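Local coordinates for lipase, class 3 (Penicillium roqueforti FM164, PDB 6L7N), which probably hydrolyses ester bonds in acylglycerol lipids, as a fungal class 3 lipase of the alpha/beta-hydrolase fold, at residues A[14-19]-A[263-268]; A[148-153]-A[173-178]; A[194-199]-A[218-223]; A[199-204]-A[259-264]. All blocks are in the same frame, centred on the assembly; numbering follows the deposited sequence.

Contact 1 (A[14-19]-A[263-268])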
loop_
_atom_site.group_PDB
_atom_site.type_symbol
_atom_site.label_atom_id
_atom_site.label_comp_id
_atom_site.label_asym_id
_atom_site.label_seq_id
_atom_site.Cartn_x
_atom_site.Cartn_y
_atom_site.Cartn_z
ATOM N N PHE A 14 -10.584 6.603 4.170
ATOM C CA PHE A 14 -11.422 5.567 3.579
ATOM C C PHE A 14 -10.588 4.438 2.984
ATOM O O PHE A 14 -10.797 3.262 3.307
ATOM C CB PHE A 14 -12.330 6.178 2.511
ATOM C CG PHE A 14 -13.081 5.160 1.697
ATOM C CD1 PHE A 14 -14.057 4.372 2.280
ATOM C CD2 PHE A 14 -12.813 4.993 0.353
ATOM C CE1 PHE A 14 -14.748 3.437 1.530
ATOM C CE2 PHE A 14 -13.497 4.058 -0.395
ATOM C CZ PHE A 14 -14.469 3.281 0.195
ATOM N N TRP A 15 -9.636 4.774 2.108
ATOM C CA TRP A 15 -8.976 3.705 1.350
ATOM C C TRP A 15 -8.125 2.814 2.249
ATOM O O TRP A 15 -7.909 1.635 1.935
ATOM C CB TRP A 15 -8.144 4.290 0.207
ATOM C CG TRP A 15 -9.007 4.929 -0.827
ATOM C CD1 TRP A 15 -9.136 6.265 -1.078
ATOM C CD2 TRP A 15 -9.890 4.262 -1.747
ATOM N NE1 TRP A 15 -10.038 6.473 -2.098
ATOM C CE2 TRP A 15 -10.518 5.260 -2.521
ATOM C CE3 TRP A 15 -10.207 2.922 -1.989
ATOM C CZ2 TRP A 15 -11.446 4.957 -3.529
ATOM C CZ3 TRP A 15 -11.134 2.622 -2.987
ATOM C CH2 TRP A 15 -11.735 3.636 -3.744
ATOM N N VAL A 16 -7.663 3.339 3.385
ATOM C CA VAL A 16 -6.925 2.508 4.324
ATOM C C VAL A 16 -7.764 1.325 4.814
ATOM O O VAL A 16 -7.210 0.302 5.224
ATOM C CB VAL A 16 -6.422 3.361 5.504
ATOM C CG1 VAL A 16 -7.560 3.672 6.486
ATOM C CG2 VAL A 16 -5.278 2.661 6.211
ATOM N N GLN A 17 -9.096 1.422 4.756
ATOM C CA GLN A 17 -9.915 0.315 5.259
ATOM C C GLN A 17 -9.910 -0.904 4.330
ATOM O O GLN A 17 -10.137 -2.029 4.791
ATOM C CB GLN A 17 -11.340 0.816 5.519
ATOM C CG GLN A 17 -11.360 1.896 6.600
ATOM C CD GLN A 17 -12.751 2.456 6.846
ATOM O OE1 GLN A 17 -13.727 1.713 6.914
ATOM N NE2 GLN A 17 -12.844 3.772 6.965
ATOM N N TYR A 18 -9.647 -0.724 3.039
ATOM C CA TYR A 18 -9.416 -1.884 2.181
ATOM C C TYR A 18 -8.094 -2.568 2.528
ATOM O O TYR A 18 -7.984 -3.805 2.480
ATOM C CB TYR A 18 -9.423 -1.454 0.723
ATOM C CG TYR A 18 -10.800 -1.189 0.158
ATOM C CD1 TYR A 18 -11.642 -2.231 -0.158
ATOM C CD2 TYR A 18 -11.246 0.110 -0.062
ATOM C CE1 TYR A 18 -12.898 -1.997 -0.694
ATOM C CE2 TYR A 18 -12.506 0.355 -0.603
ATOM C CZ TYR A 18 -13.317 -0.714 -0.917
ATOM O OH TYR A 18 -14.582 -0.508 -1.441
ATOM N N ALA A 19 -7.072 -1.779 2.866
ATOM C CA ALA A 19 -5.860 -2.377 3.407
ATOM C C ALA A 19 -6.167 -3.136 4.689
ATOM O O ALA A 19 -5.659 -4.238 4.904
ATOM C CB ALA A 19 -4.802 -1.301 3.654
ATOM N N TRP A 263 -0.769 2.231 13.378
ATOM C CA TRP A 263 -1.797 3.249 13.566
ATOM C C TRP A 263 -1.765 4.235 12.397
ATOM O O TRP A 263 -1.083 5.260 12.436
ATOM C CB TRP A 263 -1.590 3.939 14.916
ATOM C CG TRP A 263 -1.890 3.000 16.053
ATOM C CD1 TRP A 263 -0.987 2.323 16.838
ATOM C CD2 TRP A 263 -3.191 2.594 16.497
ATOM N NE1 TRP A 263 -1.654 1.545 17.756
ATOM C CE2 TRP A 263 -3.005 1.696 17.569
ATOM C CE3 TRP A 263 -4.494 2.915 16.099
ATOM C CZ2 TRP A 263 -4.078 1.112 18.247
ATOM C CZ3 TRP A 263 -5.557 2.336 16.777
ATOM C CH2 TRP A 263 -5.342 1.446 17.837
ATOM N N TYR A 264 -2.515 3.910 11.350
ATOM C CA TYR A 264 -2.652 4.751 10.163
ATOM C C TYR A 264 -4.149 4.966 9.988
ATOM O O TYR A 264 -4.795 4.205 9.265
ATOM C CB TYR A 264 -2.011 4.102 8.931
ATOM C CG TYR A 264 -0.491 4.278 8.876
ATOM C CD1 TYR A 264 0.338 3.639 9.790
ATOM C CD2 TYR A 264 0.096 5.081 7.910
ATOM C CE1 TYR A 264 1.713 3.794 9.750
ATOM C CE2 TYR A 264 1.468 5.247 7.857
ATOM C CZ TYR A 264 2.271 4.610 8.781
ATOM O OH TYR A 264 3.639 4.780 8.718
ATOM N N PHE A 265 -4.671 5.990 10.674
ATOM C CA PHE A 265 -6.092 6.325 10.791
ATOM C C PHE A 265 -6.826 5.309 11.663
ATOM O O PHE A 265 -7.514 5.693 12.616
ATOM C CB PHE A 265 -6.751 6.456 9.410
ATOM C CG PHE A 265 -6.092 7.472 8.526
ATOM C CD1 PHE A 265 -6.245 8.822 8.775
ATOM C CD2 PHE A 265 -5.297 7.076 7.463
ATOM C CE1 PHE A 265 -5.636 9.772 7.967
ATOM C CE2 PHE A 265 -4.666 8.009 6.657
ATOM C CZ PHE A 265 -4.838 9.362 6.902
ATOM N N MET A 266 -6.711 4.024 11.345
ATOM C CA MET A 266 -7.251 2.946 12.168
ATOM C C MET A 266 -6.131 2.004 12.575
ATOM O O MET A 266 -4.972 2.171 12.184
ATOM C CB MET A 266 -8.345 2.156 11.435
ATOM C CG MET A 266 -9.577 2.968 11.070
ATOM S SD MET A 266 -9.188 4.179 9.799
ATOM C CE MET A 266 -10.803 4.569 9.148
ATOM N N LYS A 267 -6.490 1.004 13.381
ATOM C CA LYS A 267 -5.595 -0.119 13.626
ATOM C C LYS A 267 -5.608 -0.992 12.384
ATOM O O LYS A 267 -6.432 -1.907 12.277
ATOM C CB LYS A 267 -6.039 -0.910 14.854
ATOM C CG LYS A 267 -4.942 -1.708 15.499
ATOM C CD LYS A 267 -5.395 -2.187 16.866
ATOM C CE LYS A 267 -5.156 -3.665 17.001
ATOM N NZ LYS A 267 -3.937 -4.059 16.244
ATOM N N THR A 268 -4.702 -0.722 11.440
ATOM C CA THR A 268 -4.859 -1.299 10.108
ATOM C C THR A 268 -4.750 -2.821 10.131
ATOM O O THR A 268 -5.438 -3.505 9.368
ATOM C CB THR A 268 -3.830 -0.709 9.138
ATOM O OG1 THR A 268 -2.573 -1.376 9.306
ATOM C CG2 THR A 268 -3.636 0.772 9.394
#

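Contact 2 (A[148-153]-A[173-178])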
loop_
_atom_site.group_PDB
_atom_site.type_symbol
_atom_site.label_atom_id
_atom_site.label_comp_id
_atom_site.label_asym_id
_atom_site.label_seq_id
_atom_site.Cartn_x
_atom_site.Cartn_y
_atom_site.Cartn_z
ATOM N N LEU A 148 4.423 -3.992 4.410
ATOM C CA LEU A 148 5.059 -4.628 3.258
ATOM C C LEU A 148 4.078 -4.802 2.107
ATOM O O LEU A 148 4.474 -4.720 0.938
ATOM C CB LEU A 148 5.669 -5.977 3.655
ATOM C CG LEU A 148 6.580 -5.917 4.884
ATOM C CD1 LEU A 148 7.311 -7.252 5.118
ATOM C CD2 LEU A 148 7.550 -4.771 4.743
ATOM N N GLY A 149 2.790 -5.006 2.408
ATOM C CA GLY A 149 1.804 -5.043 1.338
ATOM C C GLY A 149 1.771 -3.758 0.533
ATOM O O GLY A 149 1.585 -3.776 -0.690
ATOM N N ALA A 150 1.952 -2.620 1.205
ATOM C CA ALA A 150 2.026 -1.357 0.481
ATOM C C ALA A 150 3.201 -1.351 -0.493
ATOM O O ALA A 150 3.091 -0.829 -1.612
ATOM C CB ALA A 150 2.121 -0.196 1.468
ATOM N N ALA A 151 4.332 -1.938 -0.098
ATOM C CA ALA A 151 5.453 -1.991 -1.025
ATOM C C ALA A 151 5.063 -2.769 -2.271
ATOM O O ALA A 151 5.235 -2.284 -3.395
ATOM C CB ALA A 151 6.688 -2.592 -0.344
ATOM N N VAL A 152 4.407 -3.921 -2.090
ATOM C CA VAL A 152 3.988 -4.687 -3.259
ATOM C C VAL A 152 2.983 -3.878 -4.065
ATOM O O VAL A 152 3.052 -3.811 -5.304
ATOM C CB VAL A 152 3.411 -6.048 -2.827
ATOM C CG1 VAL A 152 2.810 -6.779 -4.013
ATOM C CG2 VAL A 152 4.493 -6.916 -2.137
ATOM N N ALA A 153 2.078 -3.185 -3.362
ATOM C CA ALA A 153 1.076 -2.390 -4.051
ATOM C C ALA A 153 1.747 -1.359 -4.939
ATOM O O ALA A 153 1.392 -1.210 -6.117
ATOM C CB ALA A 153 0.157 -1.715 -3.028
ATOM N N TYR A 173 0.053 2.778 2.432
ATOM C CA TYR A 173 0.150 3.196 3.822
ATOM C C TYR A 173 1.348 2.514 4.467
ATOM O O TYR A 173 1.467 1.287 4.417
ATOM C CB TYR A 173 -1.138 2.857 4.576
ATOM C CG TYR A 173 -2.351 3.553 3.991
ATOM C CD1 TYR A 173 -3.019 3.024 2.900
ATOM C CD2 TYR A 173 -2.799 4.754 4.524
ATOM C CE1 TYR A 173 -4.136 3.686 2.345
ATOM C CE2 TYR A 173 -3.902 5.413 3.994
ATOM C CZ TYR A 173 -4.564 4.878 2.903
ATOM O OH TYR A 173 -5.668 5.545 2.370
ATOM N N ALA A 174 2.237 3.316 5.059
ATOM C CA ALA A 174 3.373 2.814 5.825
ATOM C C ALA A 174 4.345 2.022 4.956
ATOM O O ALA A 174 4.956 1.054 5.416
ATOM C CB ALA A 174 2.911 1.963 7.011
ATOM N N SER A 175 4.498 2.425 3.704
ATOM C CA SER A 175 5.273 1.640 2.752
ATOM C C SER A 175 6.773 1.788 3.004
ATOM O O SER A 175 7.248 2.894 3.255
ATOM C CB SER A 175 4.978 2.089 1.319
ATOM O OG SER A 175 5.849 1.425 0.408
ATOM N N PRO A 176 7.535 0.699 2.891
ATOM C CA PRO A 176 8.992 0.816 2.739
ATOM C C PRO A 176 9.321 1.534 1.438
ATOM O O PRO A 176 8.467 1.721 0.571
ATOM C CB PRO A 176 9.474 -0.639 2.694
ATOM C CG PRO A 176 8.298 -1.487 3.135
ATOM C CD PRO A 176 7.064 -0.697 2.819
ATOM N N ARG A 177 10.587 1.918 1.279
ATOM C CA ARG A 177 11.073 2.253 -0.052
ATOM C C ARG A 177 11.146 0.981 -0.892
ATOM O O ARG A 177 11.395 -0.115 -0.381
ATOM C CB ARG A 177 12.452 2.920 0.020
ATOM C CG ARG A 177 12.454 4.199 0.847
ATOM C CD ARG A 177 13.814 4.920 0.753
ATOM N NE ARG A 177 13.736 6.247 1.368
ATOM C CZ ARG A 177 13.979 6.506 2.648
ATOM N NH1 ARG A 177 14.323 5.535 3.487
ATOM N NH2 ARG A 177 13.878 7.745 3.096
ATOM N N VAL A 178 10.886 1.117 -2.191
ATOM C CA VAL A 178 10.778 -0.044 -3.061
ATOM C C VAL A 178 11.768 -0.018 -4.205
ATOM O O VAL A 178 11.838 -0.995 -4.963
ATOM C CB VAL A 178 9.341 -0.213 -3.606
ATOM C CG1 VAL A 178 8.360 -0.084 -2.487
ATOM C CG2 VAL A 178 9.049 0.799 -4.701
#

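Contact 3 (A[194-199]-A[218-223])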
loop_
_atom_site.group_PDB
_atom_site.type_symbol
_atom_site.label_atom_id
_atom_site.label_comp_id
_atom_site.label_asym_id
_atom_site.label_seq_id
_atom_site.Cartn_x
_atom_site.Cartn_y
_atom_site.Cartn_z
ATOM N N TYR A 194 -0.522 8.160 -3.479
ATOM C CA TYR A 194 -0.841 8.597 -2.121
ATOM C C TYR A 194 -0.092 7.695 -1.151
ATOM O O TYR A 194 -0.523 6.575 -0.874
ATOM C CB TYR A 194 -2.341 8.570 -1.898
ATOM C CG TYR A 194 -3.013 9.481 -2.876
ATOM C CD1 TYR A 194 -3.075 10.842 -2.628
ATOM C CD2 TYR A 194 -3.539 8.998 -4.063
ATOM C CE1 TYR A 194 -3.662 11.693 -3.512
ATOM C CE2 TYR A 194 -4.131 9.858 -4.971
ATOM C CZ TYR A 194 -4.182 11.204 -4.676
ATOM O OH TYR A 194 -4.780 12.078 -5.536
ATOM N N ARG A 195 1.057 8.174 -0.675
ATOM C CA ARG A 195 1.927 7.394 0.193
ATOM C C ARG A 195 1.945 8.030 1.569
ATOM O O ARG A 195 2.115 9.246 1.686
ATOM C CB ARG A 195 3.345 7.320 -0.373
ATOM C CG ARG A 195 4.276 6.472 0.479
ATOM C CD ARG A 195 5.678 6.390 -0.075
ATOM N NE ARG A 195 6.368 7.678 -0.123
ATOM C CZ ARG A 195 6.977 8.258 0.909
ATOM N NH1 ARG A 195 7.580 9.433 0.729
ATOM N NH2 ARG A 195 6.965 7.685 2.114
ATOM N N PHE A 196 1.806 7.207 2.603
ATOM C CA PHE A 196 1.621 7.698 3.956
ATOM C C PHE A 196 2.725 7.204 4.867
ATOM O O PHE A 196 3.213 6.077 4.728
ATOM C CB PHE A 196 0.263 7.265 4.505
ATOM C CG PHE A 196 -0.892 7.804 3.718
ATOM C CD1 PHE A 196 -1.314 7.169 2.560
ATOM C CD2 PHE A 196 -1.544 8.956 4.124
ATOM C CE1 PHE A 196 -2.388 7.674 1.822
ATOM C CE2 PHE A 196 -2.599 9.460 3.393
ATOM C CZ PHE A 196 -3.021 8.805 2.237
ATOM N N THR A 197 3.109 8.069 5.796
ATOM C CA THR A 197 3.963 7.710 6.908
ATOM C C THR A 197 3.297 8.193 8.189
ATOM O O THR A 197 2.419 9.055 8.166
ATOM C CB THR A 197 5.350 8.335 6.761
ATOM O OG1 THR A 197 5.196 9.752 6.732
ATOM C CG2 THR A 197 6.034 7.857 5.465
ATOM N N HIS A 198 3.712 7.631 9.317
ATOM C CA HIS A 198 3.169 8.029 10.609
ATOM C C HIS A 198 4.323 8.299 11.552
ATOM O O HIS A 198 5.167 7.422 11.754
ATOM C CB HIS A 198 2.248 6.957 11.196
ATOM C CG HIS A 198 1.656 7.339 12.520
ATOM N ND1 HIS A 198 1.512 6.447 13.561
ATOM C CD2 HIS A 198 1.177 8.525 12.972
ATOM C CE1 HIS A 198 0.965 7.063 14.595
ATOM N NE2 HIS A 198 0.756 8.327 14.266
ATOM N N THR A 199 4.356 9.516 12.105
ATOM C CA THR A 199 5.352 9.949 13.080
ATOM C C THR A 199 6.696 9.294 12.787
ATOM O O THR A 199 7.273 9.549 11.723
ATOM C CB THR A 199 4.872 9.683 14.523
ATOM O OG1 THR A 199 4.476 8.312 14.690
ATOM C CG2 THR A 199 3.680 10.569 14.844
ATOM N N PRO A 218 4.638 12.765 -3.437
ATOM C CA PRO A 218 4.987 13.269 -2.097
ATOM C C PRO A 218 4.764 12.252 -0.975
ATOM O O PRO A 218 4.385 11.103 -1.226
ATOM C CB PRO A 218 4.049 14.462 -1.921
ATOM C CG PRO A 218 2.789 14.036 -2.710
ATOM C CD PRO A 218 3.317 13.250 -3.894
ATOM N N GLU A 219 5.020 12.698 0.251
ATOM C CA GLU A 219 4.797 11.939 1.473
ATOM C C GLU A 219 3.683 12.612 2.270
ATOM O O GLU A 219 3.740 13.819 2.514
ATOM C CB GLU A 219 6.087 11.868 2.310
ATOM C CG GLU A 219 5.906 11.403 3.763
ATOM C CD GLU A 219 7.143 11.603 4.613
ATOM O OE1 GLU A 219 8.123 12.180 4.108
ATOM O OE2 GLU A 219 7.133 11.194 5.796
ATOM N N TYR A 220 2.674 11.840 2.666
ATOM C CA TYR A 220 1.619 12.309 3.557
ATOM C C TYR A 220 1.983 11.815 4.950
ATOM O O TYR A 220 1.790 10.643 5.278
ATOM C CB TYR A 220 0.256 11.795 3.107
ATOM C CG TYR A 220 -0.235 12.525 1.877
ATOM C CD1 TYR A 220 -1.006 13.681 1.995
ATOM C CD2 TYR A 220 0.105 12.090 0.605
ATOM C CE1 TYR A 220 -1.447 14.363 0.866
ATOM C CE2 TYR A 220 -0.340 12.767 -0.528
ATOM C CZ TYR A 220 -1.108 13.905 -0.387
ATOM O OH TYR A 220 -1.553 14.591 -1.504
ATOM N N TRP A 221 2.532 12.713 5.753
ATOM C CA TRP A 221 3.101 12.394 7.057
ATOM C C TRP A 221 2.061 12.725 8.122
ATOM O O TRP A 221 1.779 13.899 8.381
ATOM C CB TRP A 221 4.386 13.194 7.262
ATOM C CG TRP A 221 5.165 12.870 8.493
ATOM C CD1 TRP A 221 5.236 11.664 9.149
ATOM C CD2 TRP A 221 5.993 13.775 9.226
ATOM N NE1 TRP A 221 6.072 11.776 10.247
ATOM C CE2 TRP A 221 6.551 13.061 10.304
ATOM C CE3 TRP A 221 6.325 15.130 9.064
ATOM C CZ2 TRP A 221 7.414 13.656 11.226
ATOM C CZ3 TRP A 221 7.186 15.717 9.976
ATOM C CH2 TRP A 221 7.727 14.980 11.038
ATOM N N ILE A 222 1.483 11.686 8.713
ATOM C CA ILE A 222 0.543 11.817 9.818
ATOM C C ILE A 222 1.339 12.028 11.097
ATOM O O ILE A 222 2.111 11.158 11.507
ATOM C CB ILE A 222 -0.350 10.576 9.926
ATOM C CG1 ILE A 222 -0.950 10.230 8.559
ATOM C CG2 ILE A 222 -1.464 10.807 10.947
ATOM C CD1 ILE A 222 -1.306 8.782 8.408
ATOM N N THR A 223 1.163 13.190 11.722
ATOM C CA THR A 223 1.966 13.568 12.875
ATOM C C THR A 223 1.259 13.317 14.201
ATOM O O THR A 223 1.895 13.436 15.255
ATOM C CB THR A 223 2.357 15.046 12.774
ATOM O OG1 THR A 223 1.167 15.838 12.714
ATOM C CG2 THR A 223 3.160 15.286 11.516
HETATM O O HOH W 1 1.750 10.669 -1.893
HETATM O O HOH W 2 9.314 12.106 1.719
#

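Contact 4 (A[199-204]-A[259-264])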
loop_
_atom_site.group_PDB
_atom_site.type_symbol
_atom_site.label_atom_id
_atom_site.label_comp_id
_atom_site.label_asym_id
_atom_site.label_seq_id
_atom_site.Cartn_x
_atom_site.Cartn_y
_atom_site.Cartn_z
ATOM N N THR A 199 4.356 9.516 12.105
ATOM C CA THR A 199 5.352 9.949 13.080
ATOM C C THR A 199 6.696 9.294 12.787
ATOM O O THR A 199 7.273 9.549 11.723
ATOM C CB THR A 199 4.872 9.683 14.523
ATOM O OG1 THR A 199 4.476 8.312 14.690
ATOM C CG2 THR A 199 3.680 10.569 14.844
ATOM N N ASP A 200 7.174 8.420 13.682
ATOM C CA ASP A 200 8.510 7.842 13.577
ATOM C C ASP A 200 8.494 6.338 13.276
ATOM O O ASP A 200 9.471 5.642 13.565
ATOM C CB ASP A 200 9.326 8.130 14.847
ATOM C CG ASP A 200 8.621 7.707 16.141
ATOM O OD1 ASP A 200 7.638 6.935 16.102
ATOM O OD2 ASP A 200 9.075 8.165 17.221
ATOM N N ASP A 201 7.405 5.827 12.686
ATOM C CA ASP A 201 7.324 4.456 12.175
ATOM C C ASP A 201 8.643 4.053 11.517
ATOM O O ASP A 201 9.127 4.755 10.623
ATOM C CB ASP A 201 6.156 4.383 11.185
ATOM C CG ASP A 201 5.914 2.991 10.615
ATOM O OD1 ASP A 201 6.615 2.022 10.975
ATOM O OD2 ASP A 201 5.011 2.888 9.748
ATOM N N PRO A 202 9.284 2.963 11.961
ATOM C CA PRO A 202 10.563 2.568 11.339
ATOM C C PRO A 202 10.413 1.967 9.957
ATOM O O PRO A 202 11.365 2.005 9.164
ATOM C CB PRO A 202 11.129 1.537 12.324
ATOM C CG PRO A 202 9.930 0.996 13.033
ATOM C CD PRO A 202 8.984 2.167 13.161
ATOM N N VAL A 203 9.252 1.420 9.628
ATOM C CA VAL A 203 9.149 0.652 8.393
ATOM C C VAL A 203 9.329 1.542 7.162
ATOM O O VAL A 203 10.082 1.153 6.261
ATOM C CB VAL A 203 7.841 -0.144 8.360
ATOM C CG1 VAL A 203 7.655 -0.824 7.001
ATOM C CG2 VAL A 203 7.867 -1.174 9.490
ATOM N N PRO A 204 8.711 2.727 7.066
ATOM C CA PRO A 204 8.990 3.596 5.907
ATOM C C PRO A 204 10.408 4.132 5.857
ATOM O O PRO A 204 10.748 4.838 4.901
ATOM C CB PRO A 204 7.986 4.748 6.078
ATOM C CG PRO A 204 6.872 4.154 6.885
ATOM C CD PRO A 204 7.558 3.226 7.834
ATOM N N GLU A 259 5.425 0.603 17.404
ATOM C CA GLU A 259 3.974 0.739 17.550
ATOM C C GLU A 259 3.401 1.733 16.554
ATOM O O GLU A 259 2.271 1.551 16.080
ATOM C CB GLU A 259 3.603 1.158 18.972
ATOM C CG GLU A 259 4.382 0.441 20.057
ATOM C CD GLU A 259 5.424 1.342 20.718
ATOM O OE1 GLU A 259 5.294 1.578 21.948
ATOM O OE2 GLU A 259 6.355 1.812 20.006
ATOM N N ALA A 260 4.180 2.758 16.179
ATOM C CA ALA A 260 3.655 3.756 15.255
ATOM C C ALA A 260 3.288 3.153 13.906
ATOM O O ALA A 260 2.575 3.793 13.127
ATOM C CB ALA A 260 4.673 4.885 15.073
ATOM N N HIS A 261 3.764 1.940 13.615
ATOM C CA HIS A 261 3.507 1.297 12.331
ATOM C C HIS A 261 2.067 0.835 12.203
ATOM O O HIS A 261 1.555 0.693 11.085
ATOM C CB HIS A 261 4.431 0.097 12.159
ATOM C CG HIS A 261 4.379 -0.528 10.796
ATOM N ND1 HIS A 261 4.553 0.190 9.631
ATOM C CD2 HIS A 261 4.182 -1.813 10.415
ATOM C CE1 HIS A 261 4.468 -0.624 8.594
ATOM N NE2 HIS A 261 4.237 -1.843 9.040
ATOM N N LYS A 262 1.403 0.572 13.318
ATOM C CA LYS A 262 0.093 -0.048 13.189
ATOM C C LYS A 262 -1.038 0.963 13.093
ATOM O O LYS A 262 -2.153 0.588 12.709
ATOM C CB LYS A 262 -0.129 -1.024 14.352
ATOM C CG LYS A 262 1.013 -2.051 14.420
ATOM C CD LYS A 262 0.470 -3.439 14.596
ATOM C CE LYS A 262 1.404 -4.393 15.320
ATOM N NZ LYS A 262 0.656 -5.603 15.807
ATOM N N TRP A 263 -0.769 2.231 13.378
ATOM C CA TRP A 263 -1.797 3.249 13.566
ATOM C C TRP A 263 -1.765 4.235 12.397
ATOM O O TRP A 263 -1.083 5.260 12.436
ATOM C CB TRP A 263 -1.590 3.939 14.916
ATOM C CG TRP A 263 -1.890 3.000 16.053
ATOM C CD1 TRP A 263 -0.987 2.323 16.838
ATOM C CD2 TRP A 263 -3.191 2.594 16.497
ATOM N NE1 TRP A 263 -1.654 1.545 17.756
ATOM C CE2 TRP A 263 -3.005 1.696 17.569
ATOM C CE3 TRP A 263 -4.494 2.915 16.099
ATOM C CZ2 TRP A 263 -4.078 1.112 18.247
ATOM C CZ3 TRP A 263 -5.557 2.336 16.777
ATOM C CH2 TRP A 263 -5.342 1.446 17.837
ATOM N N TYR A 264 -2.515 3.910 11.350
ATOM C CA TYR A 264 -2.652 4.751 10.163
ATOM C C TYR A 264 -4.149 4.966 9.988
ATOM O O TYR A 264 -4.795 4.205 9.265
ATOM C CB TYR A 264 -2.011 4.102 8.931
ATOM C CG TYR A 264 -0.491 4.278 8.876
ATOM C CD1 TYR A 264 0.338 3.639 9.790
ATOM C CD2 TYR A 264 0.096 5.081 7.910
ATOM C CE1 TYR A 264 1.713 3.794 9.750
ATOM C CE2 TYR A 264 1.468 5.247 7.857
ATOM C CZ TYR A 264 2.271 4.610 8.781
ATOM O OH TYR A 264 3.639 4.780 8.718
#

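Contact 1 (A[14-19]-A[263-268])
Val16 makes most of the apolar contact, spreading its two methyls against the turn at 264-268. With chi1 at 77°, CG1 sits between the backbone N and the carbonyl carbon and CG2 is left anti to the N. Val16 CG1 lies 3.7 Å from Met266 SD and 4.1 Å from Phe265 CB. Val16 CG2 meets Thr268 CG2 at 4.0 Å and rests 3.5 Å from the carbonyl O of Tyr264. Cutting this side chain back to an alanine is likely to open a gap beside Met266 SD and Thr268 CG2, with the loop losing much of its apolar hold on the helix. The contact joins helix 6-22, at the start of this alpha/beta-hydrolase fold, to the loop following the probable catalytic histidine, His261. No hydrogen bond spans the two segments. The Met266 chain, bent at chi2 (69°), crosses Gln17 at a slant and brings CE to 3.7 Å from Gln17 CD. That amide is anchored by NE2 to Asp13 O and by OE1 to Gln45 N. Within the turn, Tyr264 N donates to Met266 O at 3.1 Å.

Contact 2 (A[148-153]-A[173-178])
Ala150 and Ala151 lie on the first turn of helix 148-161, which leaves what is probably the nucleophile elbow of an alpha/beta-hydrolase, and they pack on the loop after strand 169-173. The small side chains let the backbones come close, with Ala150 CA 5.0 Å from Ser175 CA. Ala150 CB touches the carbonyl O of Tyr173 at 3.4 Å and Ser175 CB at 3.7 Å. Ala151 CB is met by two groups, Pro176 CD at 3.7 Å and Val178 CG1 at the same distance. Leu148 crosses the proline ring at about a right angle, its CD2 3.7 Å from Pro176 CG. No hydrogen bond joins the segments. Ser175 OG, anti to its own N (chi1 173°), instead bonds Pro176 O at 2.6 Å, on a lone pair in the carbonyl plane, which satisfies this buried hydroxyl inside the loop. Phe114 of helix 112-135 touches both Ala151 and Pro176, while the backbone of Tyr173 pairs with Gly145 and Ser147 and that of Ala174 with Phe196 of strand 193-198.

Contact 3 (A[194-199]-A[218-223])
Thr197, with chi1 at 60°, sets OG1 between its backbone N and carbonyl carbon, and Glu219, its CG anti to the backbone N (chi1 166°), stretches out to meet it: OG1 donates to Glu219 OE2 at 2.6 Å, on the anti lone pair. Glu219 OE2 also accepts from Asn247 N. Strands 193-198 and 219-222 are parallel neighbours in the central sheet of the alpha/beta-hydrolase fold. Tyr220 N to Arg195 O, Thr197 N to Tyr220 O, Ile222 N to Thr197 O and Thr199 N to Ile222 O are their backbone bonds. Trp221, on the face shared with Thr197, reaches over to Thr199, where NE1 bonds Thr199 O at 2.9 Å, on a lone pair and close to the ring plane. On the sheet face bearing Phe196, Tyr220, His198 and Ile222, Phe196 CD2 packs 3.5 Å from Tyr220 CB, and Phe12 meets both of these rings edge-to-face. The His198 imidazole presents its edge to Ile222 O, CD2 at 3.2 Å, while its NE2 bonds Ser224 O. Arg195 lays one guanidinium face over Glu219 CA, with NH1 3.3 Å from Glu219 CB and NE bonded to Ile216 O. At the N-terminal end of the pairing, a water accepts from Arg195 N at 2.9 Å and donates to Pro218 O at 2.8 Å.

Contact 4 (A[199-204]-A[259-264])
Asp201 and Ala260 bring two loops together, their CA atoms 4.8 Å apart, where 199-204 runs into a 3-10 turn and 259-262 coils like a helix without its regular bonds. The arrangement is consistent with the Asp-His half of a lipase Ser-His-Asp triad, since His261 NE2 bonds Ser147 OG. Asp201 CG lies anti to its backbone N (chi1 -177°), which carries the carboxylate across to His261. OD2 takes two bonds: His261 ND1 donates at 2.7 Å, nearly straight at 171° and in the imidazole plane, on the syn side, and Tyr264 OH donates at 2.6 Å on the anti lone pair. The other oxygen, OD1, accepts from Val203 N at 3.0 Å, from above the carboxylate plane, closing an Asx turn. With an alanine in place of Asp201, His261 ND1 and Tyr264 OH would probably lose their shared acceptor and the imidazole would be set freer to turn. Ala260 CB packs 3.5 Å from Thr199 OG1. Over one face of the His261 ring, Val203 CG2 makes a CH-pi contact 3.5 Å from the centroid, 8° off the normal.

In the fold
Contact 4 holds the probable catalytic His261 and Asp201, and the other three lie around it. Contact 1 ends on the same loop, packing helix 6-22 against the chain just after the histidine; within that loop Thr268 N probably bonds Lys262 O at 3.1 Å. Contact 2 comes near through the loop after strand 169-173, with Ala174 CB 3.4 Å from His261 CE1 and 3.2 Å from Tyr264 CZ. Contact 3, its centre about 10 Å from that of contact 4, shares Thr199 with it, and His198 ND1 probably bonds Ala260 O at 2.9 Å. Contacts 2 and 3 meet just past the end of strand 169-173, where Ala174 N probably bonds Phe196 O at 2.9 Å. Along the chain, contact 1 encloses contacts 2 and 3.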